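Side-chain contacts in putative gamma-glutamylcyclotransferase YkqA (Bacillus subtilis, PDB 2QIK), which is a putative gamma-glutamylcyclotransferase, probably releasing a gamma-glutamyl group as cyclic 5-oxoproline: residues L11-E15 and K16-L20; H69-D72 and Q73-G77; Y200-R204 and E205-S209. All coordinates share one frame; numbering follows the deposited sequence.

Overall arrangement
Followed from the N terminus, the three contacts are local and come in series, none nested within or crossing another. Interaction 1 (11-20) folds up the loop between strands 3-7 and 25-34, beginning at the last residue of the probable substrate-binding loop. Interaction 2 (69-77) ends helix 65-74, just before strand 79-87. The two touch: Leu11 and Leu20 pack on Leu71, and Asn17 and Leu20 on Phe74, so that loop and helix end are tied together within the first AIG2-like region. Interaction 3 (200-209) lies in the second such region, ending helix 198-204 ahead of strand 212-221; its centre is about 28 Å from that of interaction 1 and 38 Å from that of interaction 2.

Interaction 1. Residues L11-E15 and K16-L20; sequences LRKHE and KNHHL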
ATOM      1  N   LEU A  11      -5.811  10.372 -11.828  1.00  7.94           N
ATOM      2  CA  LEU A  11      -4.536  10.081 -12.497  1.00  8.31           C
ATOM      3  C   LEU A  11      -3.800   8.891 -11.911  1.00  8.76           C
ATOM      4  O   LEU A  11      -2.797   8.482 -12.486  1.00  9.54           O
ATOM      5  CB  LEU A  11      -3.639  11.279 -12.477  1.00  8.81           C
ATOM      6  CG  LEU A  11      -4.118  12.506 -13.262  1.00  9.42           C
ATOM      7  CD1 LEU A  11      -3.199  13.707 -12.982  1.00 11.94           C
ATOM      8  CD2 LEU A  11      -4.170  12.186 -14.727  1.00 11.44           C
ATOM      9  N   ARG A  12      -4.235   8.376 -10.753  1.00  7.21           N
ATOM     10  CA  ARG A  12      -3.571   7.225 -10.191  1.00  6.88           C
ATOM     11  C   ARG A  12      -3.721   5.999 -11.125  1.00  7.98           C
ATOM     12  O   ARG A  12      -4.632   5.935 -11.969  1.00  8.06           O
ATOM     13  CB  ARG A  12      -4.090   6.851  -8.780  1.00  7.27           C
ATOM     14  CG  ARG A  12      -3.666   7.877  -7.731  1.00  7.86           C
ATOM     15  CD  ARG A  12      -4.151   7.476  -6.331  1.00  7.97           C
ATOM     16  NE  ARG A  12      -3.488   6.262  -5.897  1.00  7.88           N
ATOM     17  CZ  ARG A  12      -3.672   5.719  -4.741  1.00  9.01           C
ATOM     18  NH1 ARG A  12      -4.425   6.268  -3.810  1.00  8.76           N
ATOM     19  NH2 ARG A  12      -3.112   4.566  -4.432  1.00 12.44           N
ATOM     20  N   LYS A  13      -2.851   5.038 -10.937  1.00  8.46           N
ATOM     21  CA  LYS A  13      -2.861   3.846 -11.786  1.00  8.74           C
ATOM     22  C   LYS A  13      -4.228   3.226 -11.732  1.00  9.05           C
ATOM     23  O   LYS A  13      -4.837   3.133 -10.676  1.00  8.92           O
ATOM     24  CB  LYS A  13      -1.757   2.876 -11.309  1.00 13.01           C
ATOM     25  CG  LYS A  13      -1.412   1.800 -12.279  1.00 14.68           C
ATOM     26  CD  LYS A  13      -0.353   0.842 -11.620  1.00 15.53           C
ATOM     27  CE  LYS A  13       0.244  -0.025 -12.670  1.00 19.98           C
ATOM     28  NZ  LYS A  13       1.266  -0.965 -12.063  1.00 25.52           N
ATOM     29  N   HIS A  14      -4.714   2.738 -12.857  1.00  9.48           N
ATOM     30  CA  HIS A  14      -5.978   2.075 -12.955  1.00 10.90           C
ATOM     31  C   HIS A  14      -7.177   2.953 -12.647  1.00 13.53           C
ATOM     32  O   HIS A  14      -8.316   2.439 -12.434  1.00 19.26           O
ATOM     33  CB  HIS A  14      -6.084   0.805 -12.086  1.00 11.06           C
ATOM     34  CG  HIS A  14      -4.947  -0.117 -12.304  1.00 10.91           C
ATOM     35  ND1 HIS A  14      -4.112  -0.632 -11.363  1.00 13.67           N
ATOM     36  CD2 HIS A  14      -4.497  -0.586 -13.494  1.00 10.18           C
ATOM     37  CE1 HIS A  14      -3.182  -1.369 -11.956  1.00  9.98           C
ATOM     38  NE2 HIS A  14      -3.422  -1.387 -13.244  1.00 15.98           N
ATOM     39  N   GLU A  15      -7.015   4.258 -12.773  1.00  9.72           N
ATOM     40  CA  GLU A  15      -8.156   5.172 -12.648  1.00 10.19           C
ATOM     41  C   GLU A  15      -8.399   5.795 -14.035  1.00  9.98           C
ATOM     42  O   GLU A  15      -7.591   5.690 -14.963  1.00 10.52           O
ATOM     43  CB  GLU A  15      -7.796   6.293 -11.667  1.00  8.98           C
ATOM     44  CG  GLU A  15      -7.513   5.788 -10.256  1.00  8.67           C
ATOM     45  CD  GLU A  15      -8.698   5.355  -9.446  1.00 10.73           C
ATOM     46  OE1 GLU A  15      -9.839   5.245  -9.939  1.00 14.36           O
ATOM     47  OE2 GLU A  15      -8.481   5.155  -8.230  1.00 11.37           O
ATOM     48  N   LYS A  16      -9.589   6.413 -14.167  1.00 10.78           N
ATOM     49  CA  LYS A  16     -10.106   6.755 -15.487  1.00 11.40           C
ATOM     50  C   LYS A  16      -9.247   7.708 -16.285  1.00 10.61           C
ATOM     51  O   LYS A  16      -9.289   7.718 -17.513  1.00 13.32           O
ATOM     52  CB  LYS A  16     -11.509   7.269 -15.385  1.00 12.53           C
ATOM     53  CG  LYS A  16     -11.655   8.544 -14.648  1.00 13.10           C
ATOM     54  CD  LYS A  16     -13.096   8.956 -14.566  1.00 16.38           C
ATOM     55  CE  LYS A  16     -13.258  10.259 -13.772  1.00 18.76           C
ATOM     56  NZ  LYS A  16     -14.668  10.701 -13.667  1.00 22.14           N
ATOM     57  N   ASN A  17      -8.466   8.556 -15.647  1.00 10.64           N
ATOM     58  CA  ASN A  17      -7.587   9.495 -16.392  1.00 11.26           C
ATOM     59  C   ASN A  17      -6.130   9.115 -16.450  1.00 10.68           C
ATOM     60  O   ASN A  17      -5.299   9.904 -16.904  1.00 10.73           O
ATOM     61  CB  ASN A  17      -7.804  10.951 -15.930  1.00 11.71           C
ATOM     62  CG  ASN A  17      -9.232  11.438 -16.211  1.00 12.65           C
ATOM     63  OD1 ASN A  17      -9.772  11.164 -17.272  1.00 14.95           O
ATOM     64  ND2 ASN A  17      -9.782  12.171 -15.296  1.00 12.45           N
ATOM     65  N   HIS A  18      -5.784   7.916 -15.975  1.00 10.39           N
ATOM     66  CA  HIS A  18      -4.377   7.557 -15.869  1.00  9.70           C
ATOM     67  C   HIS A  18      -3.679   7.551 -17.227  1.00 10.04           C
ATOM     68  O   HIS A  18      -2.492   7.835 -17.299  1.00  8.93           O
ATOM     69  CB  HIS A  18      -4.254   6.220 -15.196  1.00  9.37           C
ATOM     70  CG  HIS A  18      -2.851   5.782 -14.964  1.00 10.02           C
ATOM     71  ND1 HIS A  18      -2.008   6.421 -14.087  1.00 10.45           N
ATOM     72  CD2 HIS A  18      -2.112   4.816 -15.541  1.00 11.14           C
ATOM     73  CE1 HIS A  18      -0.828   5.815 -14.112  1.00 10.94           C
ATOM     74  NE2 HIS A  18      -0.861   4.851 -15.008  1.00 11.23           N
ATOM     75  N   HIS A  19      -4.433   7.262 -18.294  1.00  9.80           N
ATOM     76  CA  HIS A  19      -3.844   7.240 -19.616  1.00  9.57           C
ATOM     77  C   HIS A  19      -3.212   8.568 -20.007  1.00 10.15           C
ATOM     78  O   HIS A  19      -2.330   8.571 -20.867  1.00 10.61           O
ATOM     79  CB  HIS A  19      -4.889   6.852 -20.674  1.00 11.59           C
ATOM     80  CG  HIS A  19      -5.975   7.821 -20.802  1.00 14.19           C
ATOM     81  ND1 HIS A  19      -7.116   7.804 -20.036  1.00 19.60           N
ATOM     82  CD2 HIS A  19      -6.124   8.851 -21.683  1.00 17.36           C
ATOM     83  CE1 HIS A  19      -7.891   8.810 -20.379  1.00 20.27           C
ATOM     84  NE2 HIS A  19      -7.314   9.488 -21.343  1.00 20.45           N
ATOM     85  N   LEU A  20      -3.640   9.683 -19.414  1.00  9.78           N
ATOM     86  CA  LEU A  20      -2.997  10.955 -19.663  1.00 10.71           C
ATOM     87  C   LEU A  20      -1.548  11.038 -19.327  1.00  9.53           C
ATOM     88  O   LEU A  20      -0.826  11.852 -19.905  1.00 10.36           O
ATOM     89  CB  LEU A  20      -3.761  12.091 -19.037  1.00 11.94           C
ATOM     90  CG  LEU A  20      -5.195  12.358 -19.433  1.00 13.02           C
ATOM     91  CD1 LEU A  20      -5.872  13.427 -18.531  1.00 13.54           C
ATOM     92  CD2 LEU A  20      -5.312  12.780 -20.873  1.00 15.79           C
TER
HETATM   93  O   HOH W   1      -6.808   5.514 -17.841  1.00 18.42           O
HETATM   94  O   HOH W   2     -11.521   6.067 -12.084  1.00 22.48           O
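His18 reaches back with its ring to the carbonyl of Leu11. ND1 of His18 donates to O of Leu11 at 2.7 Å, nearly straight at 174°; the oxygen lies in the ring plane, although the donor stands above the plane of the carbonyl it meets. This bond fixes the ring's rotation, with ND1 rather than CD2 turned to the carbonyl. With CG of His18 anti to the backbone N (chi1 -177°), the ring is laid under the Lys13 backbone, and CA of Lys13 sits over its face, 3.6 Å from the centroid, in a CH-pi contact. The side chain of Lys13 then runs alongside the ring on its way to a salt bridge with Asp218.

Elsewhere Leu11 offers its methyl CD2 to the backbone of Asn17, 3.3 Å from O of that residue, and more loosely to CB of Leu20.

Two successive beta turns put these groups in place. The first, type II, runs from Arg12 to Glu15; the second, type I, is closed by N of His18 donating to O of Glu15 at 3.0 Å. A water joins OE1 of Glu15 to N of Lys16, while OE2 of Glu15 is held by Gln119. Further out, Arg12 forms salt bridges with Glu59 and Asp114, and the His18 ring meets that of Tyr61. The type II and type I turns, which share Glu15, directly follow Tyr8 to Leu11, by similarity the substrate-binding loop of this gamma-glutamylcyclotransferase family.

Interaction 2. Residues H69-D72 and Q73-G77; sequences HKLD and QFFQG
Phe75 has already left the helical conformation, yet its N-H still makes a helical bond back to Leu71. N of Phe75 donates to O of Leu71 at 3.0 Å and 167°, and the same oxygen lies at the edge of the Phe75 ring, in its plane, with CD1 of Phe75 3.4 Å from it. The oxygen thus meets both the amide and an aromatic C-H of one residue.

The side chains of Leu71 and Phe75 run side by side and point the same way. Their meeting is light: CD2 of Leu71 touches CE1 of Phe75 at 4.1 Å. One face of the Phe75 ring has CD2 of Phe74 above it, offset toward the rim. Phe74 takes the other course from the backbone, its CG anti to N (chi1 -168°), and its CB leans on O of Lys70 at 3.4 Å; its ring goes on to Asn17 and Leu20.

Earlier in the turn the regular pattern holds, N of Gln73 bonding O of His69 at 3.0 Å and N of Phe74 bonding O of Lys70 at 2.9 Å. The extended Gln73 lies across the first of these carbonyls, with CG 3.4 Å from O of His69. OD1 of Asp72 is hydrogen-bonded to OH of Tyr97 and forms a salt bridge with Lys80.

Beyond the last helical bond, Phe75 is the centre of an inverse gamma turn, whose own bond, from N of Gln76 to O of Phe74, is weak; two residues on from Phe75, Gly77 has positive phi. Phe75 also packs on Thr10 and edge-to-face with Tyr78, so this helix C terminus, passing into an inverse gamma turn, borders the substrate-binding loop assigned by similarity.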
ATOM      1  N   HIS A  69       1.887  19.736 -19.956  1.00 10.43           N
ATOM      2  CA  HIS A  69       0.955  20.524 -20.759  1.00 11.04           C
ATOM      3  C   HIS A  69      -0.412  19.882 -20.931  1.00 10.44           C
ATOM      4  O   HIS A  69      -1.439  20.544 -20.865  1.00 11.42           O
ATOM      5  CB  HIS A  69       1.501  20.821 -22.166  1.00 11.18           C
ATOM      6  CG  HIS A  69       2.613  21.820 -22.206  1.00 11.78           C
ATOM      7  ND1 HIS A  69       3.848  21.652 -22.812  1.00 13.36           N
ATOM      8  CD2 HIS A  69       2.681  23.039 -21.607  1.00 10.53           C
ATOM      9  CE1 HIS A  69       4.598  22.737 -22.616  1.00 10.43           C
ATOM     10  NE2 HIS A  69       3.889  23.592 -21.888  1.00 18.30           N
ATOM     11  N   LYS A  70      -0.416  18.563 -21.215  1.00 10.85           N
ATOM     12  CA  LYS A  70      -1.641  17.819 -21.414  1.00 12.61           C
ATOM     13  C   LYS A  70      -2.513  17.937 -20.156  1.00  9.97           C
ATOM     14  O   LYS A  70      -3.727  18.066 -20.216  1.00 12.00           O
ATOM     15  CB  LYS A  70      -1.387  16.351 -21.828  1.00 13.39           C
ATOM     16  CG  LYS A  70      -0.843  16.232 -23.155  1.00 19.69           C
ATOM     17  CD  LYS A  70      -0.178  14.966 -23.469  1.00 22.38           C
ATOM     18  CE  LYS A  70      -1.076  14.009 -23.776  1.00 18.25           C
ATOM     19  NZ  LYS A  70      -0.494  12.623 -23.902  1.00 16.05           N
ATOM     20  N   LEU A  71      -1.889  17.738 -19.008  1.00 10.81           N
ATOM     21  CA  LEU A  71      -2.619  17.852 -17.738  1.00 11.19           C
ATOM     22  C   LEU A  71      -3.134  19.264 -17.482  1.00 11.68           C
ATOM     23  O   LEU A  71      -4.276  19.458 -17.060  1.00 12.95           O
ATOM     24  CB  LEU A  71      -1.730  17.391 -16.562  1.00 11.11           C
ATOM     25  CG  LEU A  71      -1.281  15.928 -16.648  1.00 11.49           C
ATOM     26  CD1 LEU A  71      -0.463  15.614 -15.383  1.00 11.07           C
ATOM     27  CD2 LEU A  71      -2.387  14.952 -16.823  1.00 15.01           C
ATOM     28  N   ASP A  72      -2.301  20.290 -17.707  1.00 11.08           N
ATOM     29  CA  ASP A  72      -2.752  21.615 -17.606  1.00 12.33           C
ATOM     30  C   ASP A  72      -4.012  21.895 -18.433  1.00 12.03           C
ATOM     31  O   ASP A  72      -4.948  22.555 -17.980  1.00 14.31           O
ATOM     32  CB  ASP A  72      -1.668  22.580 -18.072  1.00 12.11           C
ATOM     33  CG  ASP A  72      -0.467  22.655 -17.215  1.00 14.46           C
ATOM     34  OD1 ASP A  72      -0.501  22.307 -16.010  1.00 16.45           O
ATOM     35  OD2 ASP A  72       0.576  23.211 -17.678  1.00 15.84           O
ATOM     36  N   GLN A  73      -4.017  21.378 -19.643  1.00 12.96           N
ATOM     37  CA  GLN A  73      -5.151  21.597 -20.528  1.00 13.01           C
ATOM     38  C   GLN A  73      -6.372  20.790 -20.141  1.00 14.05           C
ATOM     39  O   GLN A  73      -7.497  21.305 -20.313  1.00 16.07           O
ATOM     40  CB  GLN A  73      -4.823  21.262 -21.971  1.00 13.10           C
ATOM     41  CG  GLN A  73      -3.823  22.150 -22.586  1.00 14.65           C
ATOM     42  CD  GLN A  73      -3.386  21.672 -23.963  1.00 15.38           C
ATOM     43  OE1 GLN A  73      -2.224  21.900 -24.301  1.00 17.94           O
ATOM     44  NE2 GLN A  73      -4.279  21.077 -24.745  1.00 17.09           N
ATOM     45  N   PHE A  74      -6.203  19.553 -19.663  1.00 12.89           N
ATOM     46  CA  PHE A  74      -7.329  18.702 -19.297  1.00 15.24           C
ATOM     47  C   PHE A  74      -8.058  19.224 -18.065  1.00 15.83           C
ATOM     48  O   PHE A  74      -9.284  19.234 -17.998  1.00 17.77           O
ATOM     49  CB  PHE A  74      -6.847  17.276 -19.172  1.00 17.31           C
ATOM     50  CG  PHE A  74      -7.966  16.293 -19.080  1.00 20.72           C
ATOM     51  CD1 PHE A  74      -8.515  15.763 -20.232  1.00 24.48           C
ATOM     52  CD2 PHE A  74      -8.440  15.907 -17.865  1.00 21.61           C
ATOM     53  CE1 PHE A  74      -9.512  14.870 -20.184  1.00 27.96           C
ATOM     54  CE2 PHE A  74      -9.505  14.985 -17.790  1.00 24.39           C
ATOM     55  CZ  PHE A  74     -10.027  14.490 -18.937  1.00 23.76           C
ATOM     56  N   PHE A  75      -7.246  19.581 -17.053  1.00 15.40           N
ATOM     57  CA  PHE A  75      -7.756  19.973 -15.736  1.00 17.32           C
ATOM     58  C   PHE A  75      -8.084  21.455 -15.613  1.00 17.82           C
ATOM     59  O   PHE A  75      -7.452  22.199 -14.914  1.00 18.02           O
ATOM     60  CB  PHE A  75      -6.792  19.509 -14.623  1.00 17.92           C
ATOM     61  CG  PHE A  75      -6.794  18.027 -14.437  1.00 20.25           C
ATOM     62  CD1 PHE A  75      -5.894  17.173 -15.098  1.00 18.31           C
ATOM     63  CD2 PHE A  75      -7.722  17.465 -13.634  1.00 23.52           C
ATOM     64  CE1 PHE A  75      -5.942  15.818 -14.983  1.00 17.89           C
ATOM     65  CE2 PHE A  75      -7.734  16.102 -13.479  1.00 23.16           C
ATOM     66  CZ  PHE A  75      -6.853  15.296 -14.173  1.00 24.47           C
ATOM     67  N   GLN A  76      -9.054  21.872 -16.407  1.00 18.54           N
ATOM     68  CA  GLN A  76      -9.485  23.279 -16.379  1.00 20.24           C
ATOM     69  C   GLN A  76      -9.987  23.650 -15.002  1.00 18.72           C
ATOM     70  O   GLN A  76     -10.650  22.881 -14.328  1.00 19.04           O
ATOM     71  CB  GLN A  76     -10.576  23.473 -17.509  1.00 20.08           C
ATOM     72  CG  GLN A  76      -9.902  23.397 -18.891  1.00 26.02           C
ATOM     73  CD  GLN A  76     -10.848  23.421 -20.070  1.00 26.49           C
ATOM     74  OE1 GLN A  76     -11.964  22.882 -20.002  1.00 30.83           O
ATOM     75  NE2 GLN A  76     -10.410  24.075 -21.158  1.00 29.78           N
ATOM     76  N   GLY A  77      -9.651  24.838 -14.521  1.00 20.21           N
ATOM     77  CA  GLY A  77     -10.052  25.206 -13.150  1.00 21.56           C
ATOM     78  C   GLY A  77      -9.137  24.676 -12.043  1.00 21.60           C
ATOM     79  O   GLY A  77      -9.333  25.019 -10.864  1.00 26.55           O
TER
HETATM   80  O   HOH W   3      -4.903  23.625 -15.459  1.00 22.88           O

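Interaction 3. Residues Y200-R204 and E205-S209; sequences YLYKR and EGVES
The ring of Tyr202 has Val207 over one face: CG2 of Val207 stands above it, offset toward the rim, in a CH-pi contact 4.3 Å from the centroid, while CG1 of Val207 meets CD2 of Tyr202 at 3.7 Å. OH of Tyr202 is hydrogen-bonded to OE1 of Glu117. Were Tyr202 an alanine, the Val207 methyls would probably lose their aromatic cover and Glu117 its hydroxyl partner. In the second flat pair, NH1 of Arg204 donates to OH of Tyr200 at 3.0 Å, the oxygen tilted 16° from the guanidinium plane. Arg204 spans that distance because its chain is extended, starting with CG anti to N (chi1 -178°).

The backbone here makes a Schellman motif that ends the helix. N of Val207 donates to O of Tyr202 at 3.1 Å, in the carbonyl plane and nearly straight, and N of Gly206 to O of Lys203 at 3.1 Å. Gly206 has the positive phi of the C-prime residue. A water also donates to O of Tyr202, giving this oxygen two donors.

Glu205 bends at chi2, with CG 3.1 Å from O of Leu201, and its OE2 bonds a bound citrate, probably from the crystallisation liquor. The helix end is held between its neighbours: Tyr200 and Arg204 pack on helix 140-145, Tyr202 and Val207 on Pro214 of strand 212-221, and Leu201, Glu205 and Val207 on Phe232 of strand 224-234.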
ATOM      1  N   TYR A 200     -12.613  -6.921   9.759  1.00  7.62           N
ATOM      2  CA  TYR A 200     -11.746  -7.773  10.588  1.00  7.23           C
ATOM      3  C   TYR A 200     -10.290  -7.384  10.298  1.00  7.19           C
ATOM      4  O   TYR A 200      -9.475  -7.227  11.214  1.00  7.91           O
ATOM      5  CB  TYR A 200     -11.987  -9.252  10.241  1.00  8.01           C
ATOM      6  CG  TYR A 200     -10.867 -10.132  10.758  1.00  8.28           C
ATOM      7  CD1 TYR A 200     -10.801 -10.458  12.085  1.00  8.25           C
ATOM      8  CD2 TYR A 200      -9.854 -10.527   9.948  1.00  8.24           C
ATOM      9  CE1 TYR A 200      -9.749 -11.147  12.596  1.00  8.72           C
ATOM     10  CE2 TYR A 200      -8.817 -11.239  10.416  1.00  9.08           C
ATOM     11  CZ  TYR A 200      -8.740 -11.563  11.756  1.00  8.51           C
ATOM     12  OH  TYR A 200      -7.659 -12.309  12.229  1.00 10.99           O
ATOM     13  N   LEU A 201      -9.929  -7.265   9.020  1.00  6.87           N
ATOM     14  CA  LEU A 201      -8.544  -6.919   8.678  1.00  5.67           C
ATOM     15  C   LEU A 201      -8.176  -5.533   9.167  1.00  5.89           C
ATOM     16  O   LEU A 201      -7.064  -5.312   9.649  1.00  6.72           O
ATOM     17  CB  LEU A 201      -8.281  -7.087   7.228  1.00  7.02           C
ATOM     18  CG  LEU A 201      -8.341  -8.514   6.673  1.00  6.84           C
ATOM     19  CD1 LEU A 201      -8.270  -8.531   5.169  1.00  8.24           C
ATOM     20  CD2 LEU A 201      -7.203  -9.330   7.250  1.00  8.10           C
ATOM     21  N   TYR A 202      -9.088  -4.565   9.024  1.00  6.07           N
ATOM     22  CA  TYR A 202      -8.820  -3.224   9.502  1.00  6.70           C
ATOM     23  C   TYR A 202      -8.528  -3.198  10.982  1.00  7.73           C
ATOM     24  O   TYR A 202      -7.656  -2.466  11.468  1.00  8.20           O
ATOM     25  CB  TYR A 202      -9.935  -2.248   9.180  1.00  6.62           C
ATOM     26  CG  TYR A 202      -9.899  -1.582   7.842  1.00  6.52           C
ATOM     27  CD1 TYR A 202      -9.608  -2.258   6.686  1.00  7.91           C
ATOM     28  CD2 TYR A 202     -10.160  -0.207   7.730  1.00  7.95           C
ATOM     29  CE1 TYR A 202      -9.571  -1.593   5.465  1.00  8.83           C
ATOM     30  CE2 TYR A 202     -10.154   0.435   6.511  1.00  8.59           C
ATOM     31  CZ  TYR A 202      -9.839  -0.237   5.380  1.00  7.18           C
ATOM     32  OH  TYR A 202      -9.807   0.346   4.138  1.00  9.04           O
ATOM     33  N   LYS A 203      -9.235  -4.028  11.750  1.00  7.54           N
ATOM     34  CA  LYS A 203      -8.970  -4.119  13.202  1.00  8.09           C
ATOM     35  C   LYS A 203      -7.669  -4.809  13.467  1.00  8.52           C
ATOM     36  O   LYS A 203      -6.851  -4.343  14.284  1.00  8.69           O
ATOM     37  CB  LYS A 203     -10.179  -4.809  13.872  1.00  9.82           C
ATOM     38  CG  LYS A 203      -9.966  -5.002  15.379  1.00 14.95           C
ATOM     39  CD  LYS A 203     -11.060  -5.806  16.079  1.00 20.23           C
ATOM     40  CE  LYS A 203     -10.706  -6.224  17.532  1.00 27.03           C
ATOM     41  NZ  LYS A 203     -11.504  -7.406  17.951  1.00 31.53           N
ATOM     42  N   ARG A 204      -7.443  -5.953  12.835  1.00  7.68           N
ATOM     43  CA  ARG A 204      -6.186  -6.685  13.054  1.00  8.50           C
ATOM     44  C   ARG A 204      -4.961  -5.843  12.754  1.00  7.36           C
ATOM     45  O   ARG A 204      -3.949  -5.934  13.402  1.00  9.40           O
ATOM     46  CB  ARG A 204      -6.203  -7.948  12.180  1.00  8.28           C
ATOM     47  CG  ARG A 204      -5.005  -8.801  12.357  1.00  8.47           C
ATOM     48  CD  ARG A 204      -5.136 -10.142  11.693  1.00 10.40           C
ATOM     49  NE  ARG A 204      -3.889 -10.904  11.701  1.00  9.49           N
ATOM     50  CZ  ARG A 204      -3.797 -12.191  11.462  1.00  9.63           C
ATOM     51  NH1 ARG A 204      -4.884 -12.932  11.334  1.00  9.66           N
ATOM     52  NH2 ARG A 204      -2.625 -12.749  11.390  1.00 11.11           N
ATOM     53  N   GLU A 205      -5.076  -5.005  11.742  1.00  7.75           N
ATOM     54  CA  GLU A 205      -3.969  -4.154  11.281  1.00  7.98           C
ATOM     55  C   GLU A 205      -3.947  -2.791  11.918  1.00  7.42           C
ATOM     56  O   GLU A 205      -3.107  -1.948  11.584  1.00  7.93           O
ATOM     57  CB  GLU A 205      -4.012  -4.011   9.736  1.00  7.63           C
ATOM     58  CG  GLU A 205      -4.009  -5.348   9.050  1.00  8.74           C
ATOM     59  CD  GLU A 205      -2.780  -6.076   9.097  1.00 11.49           C
ATOM     60  OE1 GLU A 205      -1.767  -5.605   9.658  1.00 14.01           O
ATOM     61  OE2 GLU A 205      -2.748  -7.076   8.293  1.00 17.65           O
ATOM     62  N   GLY A 206      -4.819  -2.520  12.888  1.00  7.02           N
ATOM     63  CA  GLY A 206      -4.719  -1.278  13.611  1.00  7.56           C
ATOM     64  C   GLY A 206      -4.861  -0.044  12.740  1.00  7.24           C
ATOM     65  O   GLY A 206      -4.242   0.982  12.990  1.00  8.51           O
ATOM     66  N   VAL A 207      -5.757  -0.095  11.757  1.00  7.24           N
ATOM     67  CA  VAL A 207      -5.952   1.024  10.867  1.00  7.10           C
ATOM     68  C   VAL A 207      -6.394   2.274  11.617  1.00  8.24           C
ATOM     69  O   VAL A 207      -5.887   3.354  11.395  1.00  8.12           O
ATOM     70  CB  VAL A 207      -6.920   0.697   9.730  1.00  6.98           C
ATOM     71  CG1 VAL A 207      -7.365   1.918   8.956  1.00  7.57           C
ATOM     72  CG2 VAL A 207      -6.279  -0.373   8.820  1.00  7.43           C
ATOM     73  N   GLU A 208      -7.339   2.107  12.531  1.00  9.20           N
ATOM     74  CA  GLU A 208      -7.844   3.245  13.261  1.00 10.37           C
ATOM     75  C   GLU A 208      -6.838   3.890  14.188  1.00 10.08           C
ATOM     76  O   GLU A 208      -6.946   5.070  14.488  1.00 13.17           O
ATOM     77  CB  GLU A 208      -9.110   2.852  14.052  1.00 12.74           C
ATOM     78  CG  GLU A 208      -9.827   4.037  14.718  1.00 16.79           C
ATOM     79  CD  GLU A 208     -10.927   3.703  15.719  1.00 23.90           C
ATOM     80  OE1 GLU A 208     -10.908   2.602  16.345  1.00 32.80           O
ATOM     81  OE2 GLU A 208     -11.742   4.655  15.933  1.00 33.35           O
ATOM     82  N   SER A 209      -5.887   3.127  14.677  1.00  9.18           N
ATOM     83  CA  SER A 209      -4.815   3.680  15.469  1.00 10.66           C
ATOM     84  C   SER A 209      -3.573   4.069  14.725  1.00  9.04           C
ATOM     85  O   SER A 209      -2.521   4.334  15.328  1.00 10.09           O
ATOM     86  CB  SER A 209      -4.436   2.713  16.594  1.00 12.70           C
ATOM     87  OG  SER A 209      -3.987   1.474  16.064  1.00 16.12           O
TER
HETATM   88  O   HOH W   4      -8.593  -0.401  13.266  1.00 14.29           O